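Acetate CoA-transferase subunit beta (PDB 5DBN) transfers coenzyme A from acetyl-CoA to acetoacetate and other short-chain fatty acids through a covalent enzyme-CoA intermediate, feeding short-chain fatty acid degradation. Local coordinates at residues M139-K144 and A193-K198; M30-L35 and I41-E46; A110-V113 and M118-G121; A8-Q13 and V173-D178. All coordinates share one frame; numbering follows the deposited sequence.

Contact 1. Residues M139-K144 and A193-K198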
loop_
_atom_site.group_PDB
_atom_site.type_symbol
_atom_site.label_atom_id
_atom_site.label_comp_id
_atom_site.label_asym_id
_atom_site.label_seq_id
_atom_site.Cartn_x
_atom_site.Cartn_y
_atom_site.Cartn_z
ATOM N N MET B 139 -16.102 3.699 -29.417
ATOM C CA MET B 139 -17.511 4.039 -29.336
ATOM C C MET B 139 -18.173 4.166 -30.705
ATOM O O MET B 139 -17.530 4.566 -31.669
ATOM C CB MET B 139 -17.609 5.370 -28.590
ATOM C CG MET B 139 -18.944 5.732 -28.018
ATOM S SD MET B 139 -18.843 7.344 -27.208
ATOM C CE MET B 139 -18.657 8.436 -28.619
ATOM N N GLU B 140 -19.461 3.841 -30.791
ATOM C CA GLU B 140 -20.215 4.128 -32.007
ATOM C C GLU B 140 -20.394 5.639 -32.087
ATOM O O GLU B 140 -20.431 6.311 -31.059
ATOM C CB GLU B 140 -21.561 3.402 -32.025
ATOM C CG GLU B 140 -21.439 1.884 -32.086
ATOM C CD GLU B 140 -22.786 1.183 -32.128
ATOM O OE1 GLU B 140 -23.823 1.878 -32.203
ATOM O OE2 GLU B 140 -22.806 -0.067 -32.094
ATOM N N HIS B 141 -20.491 6.181 -33.295
ATOM C CA HIS B 141 -20.538 7.630 -33.445
ATOM C C HIS B 141 -21.816 8.213 -32.837
ATOM O O HIS B 141 -21.767 9.212 -32.117
ATOM C CB HIS B 141 -20.428 8.028 -34.914
ATOM C CG HIS B 141 -19.876 9.404 -35.118
ATOM N ND1 HIS B 141 -18.544 9.640 -35.379
ATOM C CD2 HIS B 141 -20.472 10.619 -35.076
ATOM C CE1 HIS B 141 -18.345 10.939 -35.503
ATOM N NE2 HIS B 141 -19.498 11.557 -35.322
ATOM N N CYS B 142 -22.951 7.586 -33.134
ATOM C CA CYS B 142 -24.248 8.048 -32.642
ATOM C C CYS B 142 -24.945 6.960 -31.829
ATOM O O CYS B 142 -24.651 5.774 -31.981
ATOM C CB CYS B 142 -25.138 8.481 -33.807
ATOM S SG CYS B 142 -24.460 9.836 -34.784
ATOM N N ALA B 143 -25.877 7.370 -30.975
ATOM C CA ALA B 143 -26.636 6.427 -30.161
ATOM C C ALA B 143 -27.672 5.703 -31.010
ATOM O O ALA B 143 -27.854 6.020 -32.184
ATOM C CB ALA B 143 -27.307 7.147 -29.006
ATOM N N LYS B 144 -28.349 4.730 -30.411
ATOM C CA LYS B 144 -29.319 3.920 -31.142
ATOM C C LYS B 144 -30.583 4.702 -31.485
ATOM O O LYS B 144 -31.312 4.329 -32.403
ATOM C CB LYS B 144 -29.683 2.670 -30.334
ATOM C CG LYS B 144 -28.503 1.751 -30.047
ATOM C CD LYS B 144 -27.833 1.274 -31.331
ATOM C CE LYS B 144 -26.724 0.275 -31.047
ATOM N NZ LYS B 144 -26.008 -0.130 -32.287
ATOM N N ALA B 193 -18.102 15.829 -44.451
ATOM C CA ALA B 193 -19.392 16.475 -44.222
ATOM C C ALA B 193 -20.324 15.614 -43.376
ATOM O O ALA B 193 -21.070 16.134 -42.545
ATOM C CB ALA B 193 -20.051 16.810 -45.547
ATOM N N THR B 194 -20.283 14.302 -43.588
ATOM C CA THR B 194 -21.109 13.380 -42.816
ATOM C C THR B 194 -20.674 13.376 -41.353
ATOM O O THR B 194 -21.509 13.401 -40.448
ATOM C CB THR B 194 -21.039 11.947 -43.370
ATOM O OG1 THR B 194 -21.314 11.959 -44.776
ATOM C CG2 THR B 194 -22.049 11.049 -42.665
ATOM N N VAL B 195 -19.364 13.336 -41.132
ATOM C CA VAL B 195 -18.805 13.366 -39.784
ATOM C C VAL B 195 -19.185 14.673 -39.099
ATOM O O VAL B 195 -19.603 14.678 -37.941
ATOM C CB VAL B 195 -17.265 13.210 -39.797
ATOM C CG1 VAL B 195 -16.691 13.339 -38.388
ATOM C CG2 VAL B 195 -16.868 11.877 -40.410
ATOM N N ARG B 196 -19.041 15.777 -39.825
ATOM C CA ARG B 196 -19.402 17.091 -39.307
ATOM C C ARG B 196 -20.879 17.112 -38.918
ATOM O O ARG B 196 -21.245 17.594 -37.848
ATOM C CB ARG B 196 -19.113 18.175 -40.348
ATOM C CG ARG B 196 -18.986 19.568 -39.768
ATOM C CD ARG B 196 -17.532 19.940 -39.527
ATOM N NE ARG B 196 -16.840 20.258 -40.774
ATOM C CZ ARG B 196 -15.593 20.714 -40.843
ATOM N NH1 ARG B 196 -14.887 20.909 -39.735
ATOM N NH2 ARG B 196 -15.050 20.978 -42.026
ATOM N N ALA B 197 -21.718 16.579 -39.800
ATOM C CA ALA B 197 -23.158 16.522 -39.573
ATOM C C ALA B 197 -23.502 15.650 -38.365
ATOM O O ALA B 197 -24.433 15.947 -37.618
ATOM C CB ALA B 197 -23.865 16.001 -40.816
ATOM N N LYS B 198 -22.751 14.568 -38.185
ATOM C CA LYS B 198 -23.022 13.612 -37.115
ATOM C C LYS B 198 -22.261 13.941 -35.828
ATOM O O LYS B 198 -22.288 13.167 -34.872
ATOM C CB LYS B 198 -22.653 12.202 -37.585
ATOM C CG LYS B 198 -23.599 11.613 -38.623
ATOM C CD LYS B 198 -23.151 10.220 -39.045
ATOM C CE LYS B 198 -24.244 9.471 -39.790
ATOM N NZ LYS B 198 -23.741 8.225 -40.434
HETATM O O HOH W 1 -22.041 12.096 -32.204
#
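Cys142 and Lys198 bring the two backbones nearest, their CA atoms 7.2 Å apart. The 139-144 segment is irregular; the other is the last turn of a helix, and Lys198, at phi/psi -91°/8°, is the first residue to leave helical angles. A water bridges the two segments, donating to His141 O and to Lys198 O, each 2.9 Å from the water oxygen.

His141 carries most of the side-chain contact. With CG anti to the backbone N (chi1 -155°), its ring reaches over to the helix end, so that Lys198 O lies at the ring edge in its plane. Lys198 CB also approaches the ring, 3.7 Å from His141 CD2, and the rest of the lysine chain runs extended away. Val195 CG1 meets His141 CE1 at 4.1 Å, the two side chains crossing at about a right angle, while Cys142 SG rests 4.1 Å from Lys198 CB. Both ring nitrogens are hydrogen-bonded to threonines, NE2 to Thr199 and ND1 to Thr169, which fixes the ring's rotation. An alanine here would probably leave the hydroxyls of Thr199 and Thr169 without their imidazole partner and open a gap beside Val195.

The contact joins the loop leaving strand 135-138 to the end of helix 192-197, and Phe174 of strand 172-177 packs against both His141 and Val195.

Contact 2. Residues M30-L35 and I41-E46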
loop_
_atom_site.group_PDB
_atom_site.type_symbol
_atom_site.label_atom_id
_atom_site.label_comp_id
_atom_site.label_asym_id
_atom_site.label_seq_id
_atom_site.Cartn_x
_atom_site.Cartn_y
_atom_site.Cartn_z
ATOM N N MET B 30 -13.012 -6.777 -27.546
ATOM C CA MET B 30 -12.842 -7.268 -28.910
ATOM C C MET B 30 -11.481 -6.884 -29.485
ATOM O O MET B 30 -11.007 -7.510 -30.433
ATOM C CB MET B 30 -13.948 -6.725 -29.817
ATOM C CG MET B 30 -15.315 -7.324 -29.555
ATOM S SD MET B 30 -16.653 -6.441 -30.387
ATOM C CE MET B 30 -16.253 -6.747 -32.106
ATOM N N VAL B 31 -10.868 -5.845 -28.925
ATOM C CA VAL B 31 -9.581 -5.357 -29.415
ATOM C C VAL B 31 -8.522 -6.453 -29.344
ATOM O O VAL B 31 -7.606 -6.499 -30.163
ATOM C CB VAL B 31 -9.104 -4.125 -28.610
ATOM C CG1 VAL B 31 -7.700 -3.692 -29.036
ATOM C CG2 VAL B 31 -10.082 -2.970 -28.778
ATOM N N ALA B 32 -8.668 -7.348 -28.373
ATOM C CA ALA B 32 -7.714 -8.434 -28.182
ATOM C C ALA B 32 -7.747 -9.413 -29.355
ATOM O O ALA B 32 -6.820 -10.204 -29.537
ATOM C CB ALA B 32 -8.000 -9.160 -26.879
ATOM N N ASN B 33 -8.810 -9.350 -30.152
ATOM C CA ASN B 33 -9.013 -10.296 -31.244
ATOM C C ASN B 33 -8.521 -9.766 -32.588
ATOM O O ASN B 33 -8.760 -10.387 -33.625
ATOM C CB ASN B 33 -10.499 -10.645 -31.363
ATOM C CG ASN B 33 -11.076 -11.199 -30.074
ATOM O OD1 ASN B 33 -10.353 -11.739 -29.235
ATOM N ND2 ASN B 33 -12.388 -11.066 -29.911
ATOM N N TYR B 34 -7.842 -8.622 -32.570
ATOM C CA TYR B 34 -7.385 -7.982 -33.803
ATOM C C TYR B 34 -5.964 -7.430 -33.686
ATOM O O TYR B 34 -5.584 -6.525 -34.430
ATOM C CB TYR B 34 -8.347 -6.859 -34.201
ATOM C CG TYR B 34 -9.733 -7.350 -34.549
ATOM C CD1 TYR B 34 -10.013 -7.872 -35.805
ATOM C CD2 TYR B 34 -10.765 -7.285 -33.622
ATOM C CE1 TYR B 34 -11.276 -8.321 -36.125
ATOM C CE2 TYR B 34 -12.034 -7.729 -33.935
ATOM C CZ TYR B 34 -12.284 -8.248 -35.186
ATOM O OH TYR B 34 -13.547 -8.691 -35.498
ATOM N N LEU B 35 -5.181 -7.967 -32.757
ATOM C CA LEU B 35 -3.796 -7.534 -32.602
ATOM C C LEU B 35 -2.982 -7.911 -33.839
ATOM O O LEU B 35 -2.967 -9.076 -34.236
ATOM C CB LEU B 35 -3.171 -8.154 -31.353
ATOM C CG LEU B 35 -3.852 -7.797 -30.032
ATOM C CD1 LEU B 35 -3.268 -8.625 -28.893
ATOM C CD2 LEU B 35 -3.715 -6.312 -29.733
ATOM N N ILE B 41 1.004 -7.829 -26.245
ATOM C CA ILE B 41 0.647 -7.000 -25.102
ATOM C C ILE B 41 0.381 -7.855 -23.874
ATOM O O ILE B 41 0.217 -9.071 -23.974
ATOM C CB ILE B 41 -0.600 -6.142 -25.396
ATOM C CG1 ILE B 41 -1.803 -7.037 -25.719
ATOM C CG2 ILE B 41 -0.317 -5.181 -26.543
ATOM C CD1 ILE B 41 -3.112 -6.286 -25.845
ATOM N N THR B 42 0.343 -7.203 -22.719
ATOM C CA THR B 42 -0.021 -7.857 -21.472
ATOM C C THR B 42 -1.287 -7.198 -20.946
ATOM O O THR B 42 -1.314 -5.991 -20.706
ATOM C CB THR B 42 1.106 -7.758 -20.432
ATOM O OG1 THR B 42 2.331 -8.223 -21.011
ATOM C CG2 THR B 42 0.779 -8.589 -19.202
ATOM N N LEU B 43 -2.338 -7.993 -20.779
ATOM C CA LEU B 43 -3.621 -7.476 -20.321
ATOM C C LEU B 43 -3.715 -7.476 -18.799
ATOM O O LEU B 43 -3.413 -8.475 -18.142
ATOM C CB LEU B 43 -4.767 -8.295 -20.920
ATOM C CG LEU B 43 -4.947 -8.149 -22.431
ATOM C CD1 LEU B 43 -5.989 -9.136 -22.927
ATOM C CD2 LEU B 43 -5.361 -6.733 -22.788
ATOM N N GLN B 44 -4.145 -6.341 -18.258
ATOM C CA GLN B 44 -4.310 -6.164 -16.821
ATOM C C GLN B 44 -5.789 -6.255 -16.466
ATOM O O GLN B 44 -6.634 -5.661 -17.138
ATOM C CB GLN B 44 -3.725 -4.814 -16.384
ATOM C CG GLN B 44 -3.513 -4.660 -14.879
ATOM C CD GLN B 44 -4.721 -4.094 -14.150
ATOM O OE1 GLN B 44 -5.781 -3.876 -14.739
ATOM N NE2 GLN B 44 -4.562 -3.851 -12.854
ATOM N N SER B 45 -6.096 -7.006 -15.412
ATOM C CA SER B 45 -7.469 -7.168 -14.948
ATOM C C SER B 45 -7.631 -6.462 -13.602
ATOM O O SER B 45 -6.864 -6.710 -12.670
ATOM C CB SER B 45 -7.826 -8.653 -14.839
ATOM O OG SER B 45 -9.231 -8.851 -14.850
ATOM N N GLU B 46 -8.619 -5.573 -13.519
ATOM C CA GLU B 46 -8.812 -4.715 -12.347
ATOM C C GLU B 46 -8.910 -5.504 -11.045
ATOM O O GLU B 46 -8.418 -5.064 -10.006
ATOM C CB GLU B 46 -10.074 -3.862 -12.507
ATOM C CG GLU B 46 -10.066 -2.936 -13.706
ATOM C CD GLU B 46 -10.682 -3.566 -14.939
ATOM O OE1 GLU B 46 -10.079 -4.513 -15.489
ATOM O OE2 GLU B 46 -11.774 -3.118 -15.352
#
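Leu35 and Ile41 make the closer of two apolar contacts. Both leucine methyls rest against Ile41 CD1, Leu35 CD1 at 3.8 Å and Leu35 CD2 at 3.9 Å, and Leu35 CD1 also meets Ile41 CG1 at 3.8 Å; the two side chains cross at a slant. Ile41 reaches this position because CG1 stands between its backbone N and carbonyl carbon (chi1 60°). The second contact is looser: Ala32 CB approaches Leu43 CD1 at 4.4 Å. Together they bury 131 Å², a small patch near the surface.

Polar interactions act within the segments and shape them. Asn33 N bonds to Met30 O at 2.9 Å and Tyr34 N to Val31 O at 3.2 Å; both reach three residues back, the 3-10 pattern, and the turn they make brings Leu35 to face 41-46, while Ala32 only flanks it. At the far end of the strand segment, the predicted active-site residue Glu46 bonds through OE1 to Asn22, and so does Gln44 through its OE1.

Topologically this is part of a crossover between adjacent parallel strands, 20-23 and 42-45, as expected of a Rossmann-like sheet. Strand 42-45 is outermost within this chain, Leu23 touches both Ala32 and Leu43, and Val31 turns to Val11 of helix 3-12.

Contact 3. Residues A110-V113 and M118-G121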
loop_
_atom_site.group_PDB
_atom_site.type_symbol
_atom_site.label_atom_id
_atom_site.label_comp_id
_atom_site.label_asym_id
_atom_site.label_seq_id
_atom_site.Cartn_x
_atom_site.Cartn_y
_atom_site.Cartn_z
ATOM N N ALA B 110 -17.958 10.631 -20.258
ATOM C CA ALA B 110 -19.059 10.081 -19.480
ATOM C C ALA B 110 -19.344 8.671 -19.984
ATOM O O ALA B 110 -19.656 8.486 -21.163
ATOM C CB ALA B 110 -20.293 10.959 -19.593
ATOM N N ASN B 111 -19.218 7.674 -19.110
ATOM C CA ASN B 111 -19.410 6.287 -19.531
ATOM C C ASN B 111 -19.729 5.338 -18.380
ATOM O O ASN B 111 -19.432 4.144 -18.460
ATOM C CB ASN B 111 -18.165 5.785 -20.277
ATOM C CG ASN B 111 -17.016 5.416 -19.346
ATOM O OD1 ASN B 111 -16.886 5.947 -18.246
ATOM N ND2 ASN B 111 -16.171 4.500 -19.798
ATOM N N TRP B 112 -20.341 5.860 -17.320
ATOM C CA TRP B 112 -20.695 5.032 -16.169
ATOM C C TRP B 112 -22.142 5.205 -15.717
ATOM O O TRP B 112 -22.619 4.445 -14.877
ATOM C CB TRP B 112 -19.752 5.322 -14.997
ATOM C CG TRP B 112 -19.965 6.643 -14.319
ATOM C CD1 TRP B 112 -19.500 7.858 -14.726
ATOM C CD2 TRP B 112 -20.682 6.878 -13.100
ATOM N NE1 TRP B 112 -19.885 8.835 -13.841
ATOM C CE2 TRP B 112 -20.612 8.258 -12.833
ATOM C CE3 TRP B 112 -21.377 6.053 -12.210
ATOM C CZ2 TRP B 112 -21.212 8.835 -11.715
ATOM C CZ3 TRP B 112 -21.971 6.628 -11.101
ATOM C CH2 TRP B 112 -21.885 8.005 -10.863
ATOM N N VAL B 113 -22.847 6.189 -16.267
ATOM C CA VAL B 113 -24.243 6.381 -15.894
ATOM C C VAL B 113 -25.021 7.195 -16.923
ATOM O O VAL B 113 -24.522 8.181 -17.472
ATOM C CB VAL B 113 -24.356 7.061 -14.504
ATOM C CG1 VAL B 113 -23.641 8.406 -14.499
ATOM C CG2 VAL B 113 -25.816 7.217 -14.089
ATOM N N MET B 118 -31.019 2.930 -14.288
ATOM C CA MET B 118 -30.445 2.556 -13.001
ATOM C C MET B 118 -28.936 2.760 -13.012
ATOM O O MET B 118 -28.267 2.465 -14.002
ATOM C CB MET B 118 -30.777 1.100 -12.664
ATOM N N VAL B 119 -28.411 3.264 -11.900
ATOM C CA VAL B 119 -26.989 3.561 -11.783
ATOM C C VAL B 119 -26.206 2.289 -11.462
ATOM O O VAL B 119 -26.458 1.652 -10.437
ATOM C CB VAL B 119 -26.713 4.612 -10.691
ATOM C CG1 VAL B 119 -25.263 5.067 -10.748
ATOM C CG2 VAL B 119 -27.650 5.801 -10.841
ATOM N N PRO B 120 -25.259 1.909 -12.335
ATOM C CA PRO B 120 -24.503 0.677 -12.090
ATOM C C PRO B 120 -23.269 0.889 -11.218
ATOM O O PRO B 120 -22.782 -0.068 -10.616
ATOM C CB PRO B 120 -24.097 0.245 -13.500
ATOM C CG PRO B 120 -23.916 1.535 -14.229
ATOM C CD PRO B 120 -24.917 2.505 -13.642
ATOM N N GLY B 121 -22.782 2.126 -11.153
ATOM C CA GLY B 121 -21.557 2.443 -10.438
ATOM C C GLY B 121 -20.431 2.700 -11.422
ATOM O O GLY B 121 -20.540 2.333 -12.591
#
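Val119 is met by both Trp112 and Val113, and the segments bury 211 Å² between them. Val119 CG1 lies 3.7 Å from Trp112 CZ3, on the six-membered ring, with the two side chains lying side by side and pointing the same way. From Val113, CG2 comes within 4.0 Å of Val119 CG2, the valines crossing at a slant. The other methyl of Val113, CG1, sits over the centre of the indole 3.4 Å above its plane, which places this face of the ring against the valine that follows it. Two torsions bring this methyl over the ring: the CG of Trp112 (chi1 73°) and the CG1 of Val113 (chi1 58°) each stand between backbone N and carbonyl carbon.

Contacts between side chain and main chain form a second group. Trp112 CE3 lies 3.6 Å from Gly121 C, and the proline ring of Pro120 packs through CG and CD against the carbonyl of Trp112. Gly121 adopts phi/psi 106°/163°, where a CB would run into the preceding carbonyl oxygen, so its backbone itself calls for glycine.

The polar end of the indole is tied down outside the pair, NE1 bonding to Leu158 O. The Trp112 side chain is about 12 Å, between nearest side-chain atoms, from the predicted active-site Glu46. Another chain of the assembly packs on Trp112, Val119 and Pro120, so this part of the loop belongs to a subunit interface. Both segments lie in the loop between strand 109-110 and helix 125-131.

Contact 4. Residues A8-Q13 and V173-D178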
loop_
_atom_site.group_PDB
_atom_site.type_symbol
_atom_site.label_atom_id
_atom_site.label_comp_id
_atom_site.label_asym_id
_atom_site.label_seq_id
_atom_site.Cartn_x
_atom_site.Cartn_y
_atom_site.Cartn_z
ATOM N N ALA B 8 -12.734 -1.849 -33.155
ATOM C CA ALA B 8 -11.801 -2.693 -32.415
ATOM C C ALA B 8 -10.527 -2.924 -33.215
ATOM O O ALA B 8 -9.422 -2.887 -32.673
ATOM C CB ALA B 8 -12.450 -4.019 -32.067
ATOM N N ARG B 9 -10.694 -3.168 -34.509
ATOM C CA ARG B 9 -9.569 -3.391 -35.406
ATOM C C ARG B 9 -8.652 -2.170 -35.447
ATOM O O ARG B 9 -7.432 -2.298 -35.358
ATOM C CB ARG B 9 -10.078 -3.725 -36.809
ATOM C CG ARG B 9 -8.999 -3.998 -37.843
ATOM C CD ARG B 9 -9.626 -4.450 -39.155
ATOM N NE ARG B 9 -8.636 -4.708 -40.197
ATOM C CZ ARG B 9 -8.927 -5.192 -41.402
ATOM N NH1 ARG B 9 -10.184 -5.472 -41.726
ATOM N NH2 ARG B 9 -7.962 -5.397 -42.289
ATOM N N ARG B 10 -9.240 -0.984 -35.580
ATOM C CA ARG B 10 -8.454 0.246 -35.618
ATOM C C ARG B 10 -7.724 0.506 -34.298
ATOM O O ARG B 10 -6.552 0.883 -34.299
ATOM C CB ARG B 10 -9.343 1.443 -35.973
ATOM C CG ARG B 10 -8.612 2.788 -35.962
ATOM C CD ARG B 10 -7.405 2.796 -36.896
ATOM N NE ARG B 10 -6.573 3.984 -36.718
ATOM C CZ ARG B 10 -5.585 4.084 -35.831
ATOM N NH1 ARG B 10 -5.300 3.076 -35.016
ATOM N NH2 ARG B 10 -4.882 5.204 -35.748
ATOM N N VAL B 11 -8.414 0.311 -33.179
ATOM C CA VAL B 11 -7.802 0.496 -31.867
ATOM C C VAL B 11 -6.636 -0.472 -31.673
ATOM O O VAL B 11 -5.602 -0.109 -31.109
ATOM C CB VAL B 11 -8.831 0.307 -30.727
ATOM C CG1 VAL B 11 -8.146 0.304 -29.364
ATOM C CG2 VAL B 11 -9.890 1.400 -30.774
ATOM N N ALA B 12 -6.809 -1.704 -32.141
ATOM C CA ALA B 12 -5.768 -2.718 -32.031
ATOM C C ALA B 12 -4.484 -2.273 -32.724
ATOM O O ALA B 12 -3.383 -2.563 -32.257
ATOM C CB ALA B 12 -6.253 -4.036 -32.616
ATOM N N GLN B 13 -4.634 -1.569 -33.841
ATOM C CA GLN B 13 -3.488 -1.067 -34.594
ATOM C C GLN B 13 -2.782 0.084 -33.874
ATOM O O GLN B 13 -1.659 0.445 -34.224
ATOM C CB GLN B 13 -3.928 -0.621 -35.992
ATOM C CG GLN B 13 -4.321 -1.776 -36.905
ATOM C CD GLN B 13 -4.883 -1.318 -38.240
ATOM O OE1 GLN B 13 -5.176 -0.138 -38.433
ATOM N NE2 GLN B 13 -5.036 -2.255 -39.169
ATOM N N VAL B 173 -11.522 8.900 -36.639
ATOM C CA VAL B 173 -10.618 8.909 -35.493
ATOM C C VAL B 173 -10.284 10.343 -35.094
ATOM O O VAL B 173 -9.799 11.126 -35.912
ATOM C CB VAL B 173 -9.305 8.148 -35.792
ATOM C CG1 VAL B 173 -8.384 8.162 -34.581
ATOM C CG2 VAL B 173 -9.598 6.716 -36.215
ATOM N N PHE B 174 -10.566 10.679 -33.838
ATOM C CA PHE B 174 -10.235 11.986 -33.276
ATOM C C PHE B 174 -9.091 11.869 -32.274
ATOM O O PHE B 174 -8.973 10.862 -31.576
ATOM C CB PHE B 174 -11.446 12.611 -32.578
ATOM C CG PHE B 174 -12.614 12.880 -33.486
ATOM C CD1 PHE B 174 -12.673 14.045 -34.236
ATOM C CD2 PHE B 174 -13.666 11.984 -33.568
ATOM C CE1 PHE B 174 -13.752 14.301 -35.057
ATOM C CE2 PHE B 174 -14.746 12.235 -34.389
ATOM C CZ PHE B 174 -14.788 13.393 -35.136
ATOM N N ARG B 175 -8.252 12.900 -32.203
ATOM C CA ARG B 175 -7.209 12.971 -31.181
ATOM C C ARG B 175 -7.270 14.307 -30.440
ATOM O O ARG B 175 -7.512 15.353 -31.045
ATOM C CB ARG B 175 -5.821 12.782 -31.796
ATOM C CG ARG B 175 -5.577 11.404 -32.381
ATOM C CD ARG B 175 -4.126 11.240 -32.799
ATOM N NE ARG B 175 -3.895 9.990 -33.521
ATOM C CZ ARG B 175 -3.682 8.809 -32.945
ATOM N NH1 ARG B 175 -3.683 8.691 -31.624
ATOM N NH2 ARG B 175 -3.478 7.736 -33.698
ATOM N N PHE B 176 -7.054 14.259 -29.127
ATOM C CA PHE B 176 -6.992 15.468 -28.307
ATOM C C PHE B 176 -5.541 15.826 -28.006
ATOM O O PHE B 176 -4.858 15.119 -27.263
ATOM C CB PHE B 176 -7.770 15.288 -27.001
ATOM C CG PHE B 176 -9.249 15.103 -27.194
ATOM C CD1 PHE B 176 -10.095 16.198 -27.241
ATOM C CD2 PHE B 176 -9.795 13.838 -27.316
ATOM C CE1 PHE B 176 -11.455 16.036 -27.415
ATOM C CE2 PHE B 176 -11.157 13.668 -27.490
ATOM C CZ PHE B 176 -11.988 14.770 -27.538
ATOM N N ILE B 177 -5.084 16.933 -28.587
ATOM C CA ILE B 177 -3.691 17.351 -28.481
ATOM C C ILE B 177 -3.602 18.791 -27.989
ATOM O O ILE B 177 -4.067 19.714 -28.656
ATOM C CB ILE B 177 -2.967 17.231 -29.838
ATOM C CG1 ILE B 177 -3.231 15.851 -30.454
ATOM C CG2 ILE B 177 -1.471 17.497 -29.665
ATOM C CD1 ILE B 177 -2.587 15.633 -31.807
ATOM N N ASP B 178 -3.004 18.970 -26.814
ATOM C CA ASP B 178 -2.849 20.289 -26.206
ATOM C C ASP B 178 -4.185 21.021 -26.089
ATOM O O ASP B 178 -4.302 22.188 -26.470
ATOM C CB ASP B 178 -1.855 21.134 -27.009
ATOM C CG ASP B 178 -0.454 20.551 -26.999
ATOM O OD1 ASP B 178 -0.052 19.977 -25.964
ATOM O OD2 ASP B 178 0.247 20.671 -28.026
#
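Arg10 leaves the helix toward Val173 and Arg175, with its CA 8.9 Å from that of Val173. From CB the chain continues to CG, placed anti to the backbone N at chi1 177°, and there the first contact is made: CG lies 4.1 Å from Val173 CG2. A bend at chi2 (57°) brings NE to the same methyl, again at 4.1 Å. Arg10 and Val173 thus cross at about a right angle, the arginine's aliphatic part and its NE both meeting one branch of the valine.

This is helix-on-sheet packing in the Rossmann-like CoA transferase fold: helix 3-12 lies against one face of the mixed sheet to which strand 172-177 belongs. Met166 of neighbouring strand 166-168 touches Arg10, Val173 and Arg175 alike, so the arginine spans two adjacent strands.

Beyond NE the guanidinium reaches a second arginine. Arg10 NH2 lies 3.5 Å from Arg175 NH2, which comes up at the edge of the Arg10 group near its plane, the two planes being inclined by 56°. Arg175 gets there with its chain extended from CG to NE. The approach of like charges is probably offset by carboxylates: Glu14 OE1 forms salt bridges with NH2 of both arginines, and Glu185 OE2 on strand 180-186 forms another with Arg10 NH2, giving that nitrogen two carboxylate partners.

In the fold
From the N terminus, helix 3-12 opens contact 4, which closes only at strand 172-177 and so spans most of the chain. Within that span contact 2 closes a short loop between strands 20-23 and 42-45, and contact 3 closes another before helix 125-131. Contact 1 opens after strand 135-138, inside the span of contact 4, but closes beyond it on helix 192-197; these two therefore cross. They also touch in space, through Phe174. Contact 2 meets helix 3-12 from its other flank, Val31 packing on Val11 and Ala12, so the helix links contacts 2 and 4 over one sheet. Contact 3 stands apart, about 24 Å from contact 4 between centres.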